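Local coordinates for protein kirola (Actinidia deliciosa, PDB 4IGW) that belongs to the Bet v 1-like family as a kiwifruit allergen (Act d 11) of the major latex protein group and probably binds small hydrophobic ligands, at residues Val37-Val42 with Ile56-Thr61; Glu94-Phe99 with Asp126-Asn131. All coordinates share one frame; numbering follows the deposited sequence.

In the fold
From the N terminus the chain forms strand 4-13 and two helices, then enters contact 1, where 37-42 pairs with 56-61. This closes the 39-46/55-62 hairpin, with 13 residues between the segments, and gives the outermost pair at one side of the seven-stranded antiparallel sheet. The chain continues through strands 65-77 and 82-88 to 94-99, where contact 2 opens. That contact closes when 126-131 returns after strand 112-122, just ahead of helix 131-147. The two loops follow one another along the chain and neither encloses the other. The centres of contact 1 and contact 2 lie about 19 Å apart. Contact 1 joins neighbouring strands, and contact 2 ties the sheet to the start of the long C-terminal helix.

Contact 1. Residues Val37-Val42 with Ile56-Thr61; sequences VNIQGV and IFFKYT
Residues 37-42 run antiparallel to strand 56-61, and a classic beta bulge shifts the register where Gln40 and Gly41 both face Lys59. Lys59 O takes two donors there: Gln40 N at 2.7 Å and Gly41 N at 3.3 Å. The second donor lies in the carbonyl plane, on a lone pair; the first is tilted from it. Beyond the bulge Lys59 N donates to Gly41 O at 2.9 Å. The side chain of Gln40 bends at chi2 (74°) and folds back across Thr61 at about a right angle. Thr61 OG1 donates to Gln40 OE1 at 2.7 Å, from above the amide carbonyl plane. Gln40 NE2 bonds to Pro36 O, so both ends of the amide are held. This is the 39-46/55-62 hairpin at the edge of the Bet v 1 sheet, the curved sheet that wraps the long C-terminal helix. The apolar face carries Ile39, Val42, Phe58 and Tyr60. Val42 lies alongside Phe58 and points the same way. With CG1 anti to the backbone N (chi1 -165°), that methyl reaches Ile56 CG2 at 3.5 Å and Phe58 CE1 at 3.9 Å. Ile39 CG1 packs on Tyr60 CB at 4.0 Å. Ile39 also touches Ile140 of helix 131-147, and the Tyr60 ring meets Phe136 of the same helix.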
loop_
_atom_site.group_PDB
_atom_site.type_symbol
_atom_site.label_atom_id
_atom_site.label_comp_id
_atom_site.label_asym_id
_atom_site.label_seq_id
_atom_site.Cartn_x
_atom_site.Cartn_y
_atom_site.Cartn_z
ATOM N N VAL A 37 3.345 -14.746 0.726
ATOM C CA VAL A 37 4.559 -14.593 1.515
ATOM C C VAL A 37 4.527 -13.267 2.267
ATOM O O VAL A 37 4.933 -13.169 3.407
ATOM C CB VAL A 37 5.801 -14.721 0.653
ATOM C CG1 VAL A 37 7.020 -14.595 1.496
ATOM C CG2 VAL A 37 5.856 -16.090 0.006
ATOM N N ASN A 38 3.976 -12.258 1.635
ATOM C CA ASN A 38 4.054 -10.895 2.144
ATOM C C ASN A 38 2.877 -10.471 3.035
ATOM O O ASN A 38 3.040 -9.791 4.043
ATOM C CB ASN A 38 4.157 -9.946 0.939
ATOM C CG ASN A 38 5.349 -10.272 0.069
ATOM O OD1 ASN A 38 6.446 -10.408 0.584
ATOM N ND2 ASN A 38 5.143 -10.420 -1.234
ATOM N N ILE A 39 1.693 -10.895 2.634
ATOM C CA ILE A 39 0.488 -10.584 3.337
ATOM C C ILE A 39 -0.274 -11.890 3.696
ATOM O O ILE A 39 -0.675 -12.673 2.827
ATOM C CB ILE A 39 -0.355 -9.622 2.478
ATOM C CG1 ILE A 39 0.302 -8.234 2.478
ATOM C CG2 ILE A 39 -1.830 -9.580 2.937
ATOM C CD1 ILE A 39 -0.528 -7.186 1.783
ATOM N N GLN A 40 -0.455 -12.104 4.989
ATOM C CA GLN A 40 -1.194 -13.272 5.440
ATOM C C GLN A 40 -2.722 -12.998 5.467
ATOM O O GLN A 40 -3.515 -13.959 5.326
ATOM C CB GLN A 40 -0.653 -13.803 6.788
ATOM C CG GLN A 40 0.752 -14.402 6.679
ATOM C CD GLN A 40 1.858 -13.365 6.528
ATOM O OE1 GLN A 40 2.001 -12.464 7.359
ATOM N NE2 GLN A 40 2.629 -13.471 5.448
ATOM N N GLY A 41 -3.144 -11.729 5.615
ATOM C CA GLY A 41 -4.578 -11.462 5.744
ATOM C C GLY A 41 -5.015 -9.998 5.705
ATOM O O GLY A 41 -4.327 -9.109 6.221
ATOM N N VAL A 42 -6.171 -9.758 5.092
ATOM C CA VAL A 42 -6.782 -8.431 5.075
ATOM C C VAL A 42 -8.202 -8.489 5.614
ATOM O O VAL A 42 -9.026 -9.235 5.086
ATOM C CB VAL A 42 -6.823 -7.869 3.698
ATOM C CG1 VAL A 42 -7.118 -6.388 3.786
ATOM C CG2 VAL A 42 -5.447 -8.174 3.007
ATOM N N ILE A 56 -9.098 -0.877 7.829
ATOM C CA ILE A 56 -8.627 -2.198 7.430
ATOM C C ILE A 56 -7.458 -2.699 8.239
ATOM O O ILE A 56 -6.583 -1.933 8.593
ATOM C CB ILE A 56 -8.062 -2.188 6.040
ATOM C CG1 ILE A 56 -9.125 -1.864 5.022
ATOM C CG2 ILE A 56 -7.482 -3.529 5.746
ATOM C CD1 ILE A 56 -8.486 -1.556 3.730
ATOM N N PHE A 57 -7.410 -3.997 8.436
ATOM C CA PHE A 57 -6.375 -4.607 9.226
ATOM C C PHE A 57 -5.554 -5.560 8.375
ATOM O O PHE A 57 -6.095 -6.456 7.779
ATOM C CB PHE A 57 -7.005 -5.367 10.387
ATOM C CG PHE A 57 -6.037 -5.706 11.479
ATOM C CD1 PHE A 57 -5.437 -4.688 12.217
ATOM C CD2 PHE A 57 -5.726 -7.013 11.756
ATOM C CE1 PHE A 57 -4.537 -4.972 13.211
ATOM C CE2 PHE A 57 -4.826 -7.308 12.755
ATOM C CZ PHE A 57 -4.211 -6.280 13.480
ATOM N N PHE A 58 -4.252 -5.306 8.320
ATOM C CA PHE A 58 -3.281 -6.124 7.589
ATOM C C PHE A 58 -2.401 -6.914 8.488
ATOM O O PHE A 58 -1.818 -6.369 9.447
ATOM C CB PHE A 58 -2.325 -5.270 6.795
ATOM C CG PHE A 58 -2.986 -4.538 5.700
ATOM C CD1 PHE A 58 -3.104 -5.118 4.456
ATOM C CD2 PHE A 58 -3.548 -3.290 5.929
ATOM C CE1 PHE A 58 -3.729 -4.433 3.439
ATOM C CE2 PHE A 58 -4.175 -2.623 4.925
ATOM C CZ PHE A 58 -4.279 -3.203 3.673
ATOM N N LYS A 59 -2.287 -8.199 8.142
ATOM C CA LYS A 59 -1.285 -9.078 8.727
ATOM C C LYS A 59 -0.246 -9.377 7.627
ATOM O O LYS A 59 -0.570 -9.960 6.599
ATOM C CB LYS A 59 -1.957 -10.316 9.311
ATOM C CG LYS A 59 -2.982 -9.936 10.401
ATOM C CD LYS A 59 -3.775 -11.122 10.921
ATOM C CE LYS A 59 -3.026 -11.841 12.070
ATOM N NZ LYS A 59 -3.742 -13.071 12.684
ATOM N N TYR A 60 0.986 -8.928 7.839
ATOM C CA TYR A 60 2.046 -9.097 6.853
ATOM C C TYR A 60 3.366 -9.440 7.490
ATOM O O TYR A 60 3.493 -9.420 8.707
ATOM C CB TYR A 60 2.193 -7.832 6.003
ATOM C CG TYR A 60 2.632 -6.552 6.719
ATOM C CD1 TYR A 60 3.863 -5.963 6.446
ATOM C CD2 TYR A 60 1.799 -5.906 7.595
ATOM C CE1 TYR A 60 4.255 -4.774 7.061
ATOM C CE2 TYR A 60 2.176 -4.724 8.208
ATOM C CZ TYR A 60 3.411 -4.165 7.944
ATOM O OH TYR A 60 3.780 -2.998 8.566
ATOM N N THR A 61 4.358 -9.724 6.650
ATOM C CA THR A 61 5.667 -10.157 7.136
ATOM C C THR A 61 6.812 -9.494 6.382
ATOM O O THR A 61 6.964 -9.708 5.182
ATOM C CB THR A 61 5.803 -11.688 7.038
ATOM O OG1 THR A 61 4.692 -12.311 7.694
ATOM C CG2 THR A 61 7.068 -12.153 7.695
#

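Contact 2. Residues Glu94-Phe99 with Asp126-Asn131; sequences ELYKTF and DVEEPN
Residues 94-99 turn a corner at Lys97, where Lys97 and Thr98 both face Glu121 in a classic beta bulge, while 126-131 form an irregular loop; the CA atoms come nearest at Leu95 and Val127, 6.5 Å apart. Side chains bridge most of the gap. Tyr96 CG is anti to the carbonyl carbon (chi1 -47°), and the ring carries the hydroxyl over to the loop. Tyr96 OH donates to Glu128 O at 2.9 Å. The acceptor sits at the ring edge, near the ring plane. The hydroxyl lies above the carbonyl plane of Glu128, not on a lone pair, with a C=O...donor angle of 139°. Val127 CG1 stands obliquely to the same ring, 3.8 Å from Tyr96 CE1. This methyl also touches Leu95 CB at 3.9 Å, while Val127 CG2 rests 3.7 Å from Leu95 O. Pro130 sits at the N-cap position of helix 131-147, the long C-terminal helix of the Bet v 1 fold, and is the centre of an inverse gamma turn. The contact joins the first part of strand 96-106 to the loop that leads into this helix. Pro130 CD lies 3.6 Å from Tyr96 OH. Pro130 CB also meets Phe99, coming to the edge of the phenyl ring in its plane, 4.0 Å from Phe99 CE1. Within 94-99, Phe99 CD1 covers one face of the Tyr96 ring, offset toward the rim. Phe99 also meets the rings of Phe118 and Tyr120. The Glu129 carboxylate forms a salt bridge with Lys122 and a hydrogen bond with Tyr120 on strand 112-122.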
loop_
_atom_site.group_PDB
_atom_site.type_symbol
_atom_site.label_atom_id
_atom_site.label_comp_id
_atom_site.label_asym_id
_atom_site.label_seq_id
_atom_site.Cartn_x
_atom_site.Cartn_y
_atom_site.Cartn_z
ATOM N N GLU A 94 5.514 2.501 15.605
ATOM C CA GLU A 94 6.649 2.462 16.536
ATOM C C GLU A 94 7.750 3.404 16.098
ATOM O O GLU A 94 8.439 3.928 16.944
ATOM C CB GLU A 94 7.272 1.072 16.564
ATOM C CG GLU A 94 6.283 -0.057 16.758
ATOM C CD GLU A 94 6.204 -0.552 18.198
ATOM O OE1 GLU A 94 6.245 -1.814 18.419
ATOM O OE2 GLU A 94 6.094 0.341 19.083
ATOM N N LEU A 95 7.947 3.547 14.782
ATOM C CA LEU A 95 9.060 4.302 14.192
ATOM C C LEU A 95 8.586 5.665 13.733
ATOM O O LEU A 95 9.258 6.656 13.932
ATOM C CB LEU A 95 9.676 3.528 13.005
ATOM C CG LEU A 95 10.321 2.155 13.344
ATOM C CD1 LEU A 95 10.758 1.360 12.091
ATOM C CD2 LEU A 95 11.495 2.326 14.296
ATOM N N TYR A 96 7.422 5.724 13.116
ATOM C CA TYR A 96 6.957 6.986 12.536
ATOM C C TYR A 96 5.747 7.505 13.251
ATOM O O TYR A 96 4.892 6.763 13.619
ATOM C CB TYR A 96 6.665 6.855 11.032
ATOM C CG TYR A 96 7.758 6.153 10.290
ATOM C CD1 TYR A 96 8.822 6.840 9.751
ATOM C CD2 TYR A 96 7.746 4.783 10.159
ATOM C CE1 TYR A 96 9.844 6.176 9.092
ATOM C CE2 TYR A 96 8.766 4.122 9.492
ATOM C CZ TYR A 96 9.801 4.829 8.957
ATOM O OH TYR A 96 10.816 4.179 8.296
ATOM N N LYS A 97 5.702 8.810 13.406
ATOM C CA LYS A 97 4.599 9.481 14.029
ATOM C C LYS A 97 3.382 9.446 13.119
ATOM O O LYS A 97 2.303 9.072 13.561
ATOM C CB LYS A 97 4.995 10.918 14.351
ATOM C CG LYS A 97 3.968 11.704 15.148
ATOM C CD LYS A 97 4.277 13.186 15.099
ATOM C CE LYS A 97 3.125 13.973 15.694
ATOM N NZ LYS A 97 3.397 15.455 15.848
ATOM N N THR A 98 3.546 9.852 11.864
ATOM C CA THR A 98 2.520 9.649 10.829
ATOM C C THR A 98 3.175 8.974 9.596
ATOM O O THR A 98 4.410 9.056 9.365
ATOM C CB THR A 98 1.814 10.974 10.414
ATOM O OG1 THR A 98 2.767 11.775 9.737
ATOM C CG2 THR A 98 1.247 11.752 11.620
ATOM N N PHE A 99 2.329 8.274 8.840
ATOM C CA PHE A 99 2.748 7.570 7.617
ATOM C C PHE A 99 1.602 7.421 6.635
ATOM O O PHE A 99 0.547 6.932 6.992
ATOM C CB PHE A 99 3.288 6.184 7.966
ATOM C CG PHE A 99 4.229 5.642 6.954
ATOM C CD1 PHE A 99 5.561 5.424 7.278
ATOM C CD2 PHE A 99 3.796 5.373 5.659
ATOM C CE1 PHE A 99 6.450 4.893 6.323
ATOM C CE2 PHE A 99 4.666 4.881 4.708
ATOM C CZ PHE A 99 6.004 4.610 5.046
ATOM N N ASP A 126 17.177 9.813 13.857
ATOM C CA ASP A 126 17.937 8.620 13.480
ATOM C C ASP A 126 17.079 7.388 13.121
ATOM O O ASP A 126 17.607 6.286 13.000
ATOM C CB ASP A 126 18.895 8.268 14.619
ATOM C CG ASP A 126 18.170 8.088 15.951
ATOM O OD1 ASP A 126 18.505 8.816 16.910
ATOM O OD2 ASP A 126 17.244 7.244 16.032
ATOM N N VAL A 127 15.764 7.557 12.988
ATOM C CA VAL A 127 14.888 6.518 12.440
ATOM C C VAL A 127 15.217 6.345 10.935
ATOM O O VAL A 127 15.545 7.289 10.228
ATOM C CB VAL A 127 13.338 6.835 12.663
ATOM C CG1 VAL A 127 12.491 5.951 11.790
ATOM C CG2 VAL A 127 12.921 6.676 14.124
ATOM N N GLU A 128 15.144 5.123 10.445
ATOM C CA GLU A 128 15.572 4.845 9.090
ATOM C C GLU A 128 14.513 5.268 8.098
ATOM O O GLU A 128 13.356 5.463 8.458
ATOM C CB GLU A 128 15.840 3.349 8.947
ATOM C CG GLU A 128 14.563 2.502 8.966
ATOM C CD GLU A 128 14.774 1.071 9.447
ATOM O OE1 GLU A 128 13.745 0.352 9.490
ATOM O OE2 GLU A 128 15.931 0.663 9.772
ATOM N N GLU A 129 14.919 5.359 6.835
ATOM C CA GLU A 129 13.976 5.527 5.746
ATOM C C GLU A 129 13.286 4.170 5.493
ATOM O O GLU A 129 13.851 3.140 5.669
ATOM C CB GLU A 129 14.654 6.043 4.465
ATOM C CG GLU A 129 15.538 7.295 4.618
ATOM C CD GLU A 129 14.785 8.581 4.990
ATOM O OE1 GLU A 129 13.839 9.007 4.265
ATOM O OE2 GLU A 129 15.181 9.178 6.020
ATOM N N PRO A 130 12.025 4.190 5.070
ATOM C CA PRO A 130 11.246 2.931 4.841
ATOM C C PRO A 130 11.587 2.223 3.532
ATOM O O PRO A 130 10.712 1.825 2.800
ATOM C CB PRO A 130 9.794 3.424 4.818
ATOM C CG PRO A 130 9.902 4.834 4.336
ATOM C CD PRO A 130 11.201 5.400 4.889
ATOM N N ASN A 131 12.851 2.093 3.200
ATOM C CA ASN A 131 13.213 1.315 1.993
ATOM C C ASN A 131 12.707 -0.123 2.003
ATOM O O ASN A 131 12.213 -0.625 0.996
ATOM C CB ASN A 131 14.720 1.313 1.800
ATOM C CG ASN A 131 15.240 2.670 1.321
ATOM O OD1 ASN A 131 15.935 3.385 2.059
ATOM N ND2 ASN A 131 14.891 3.030 0.077
#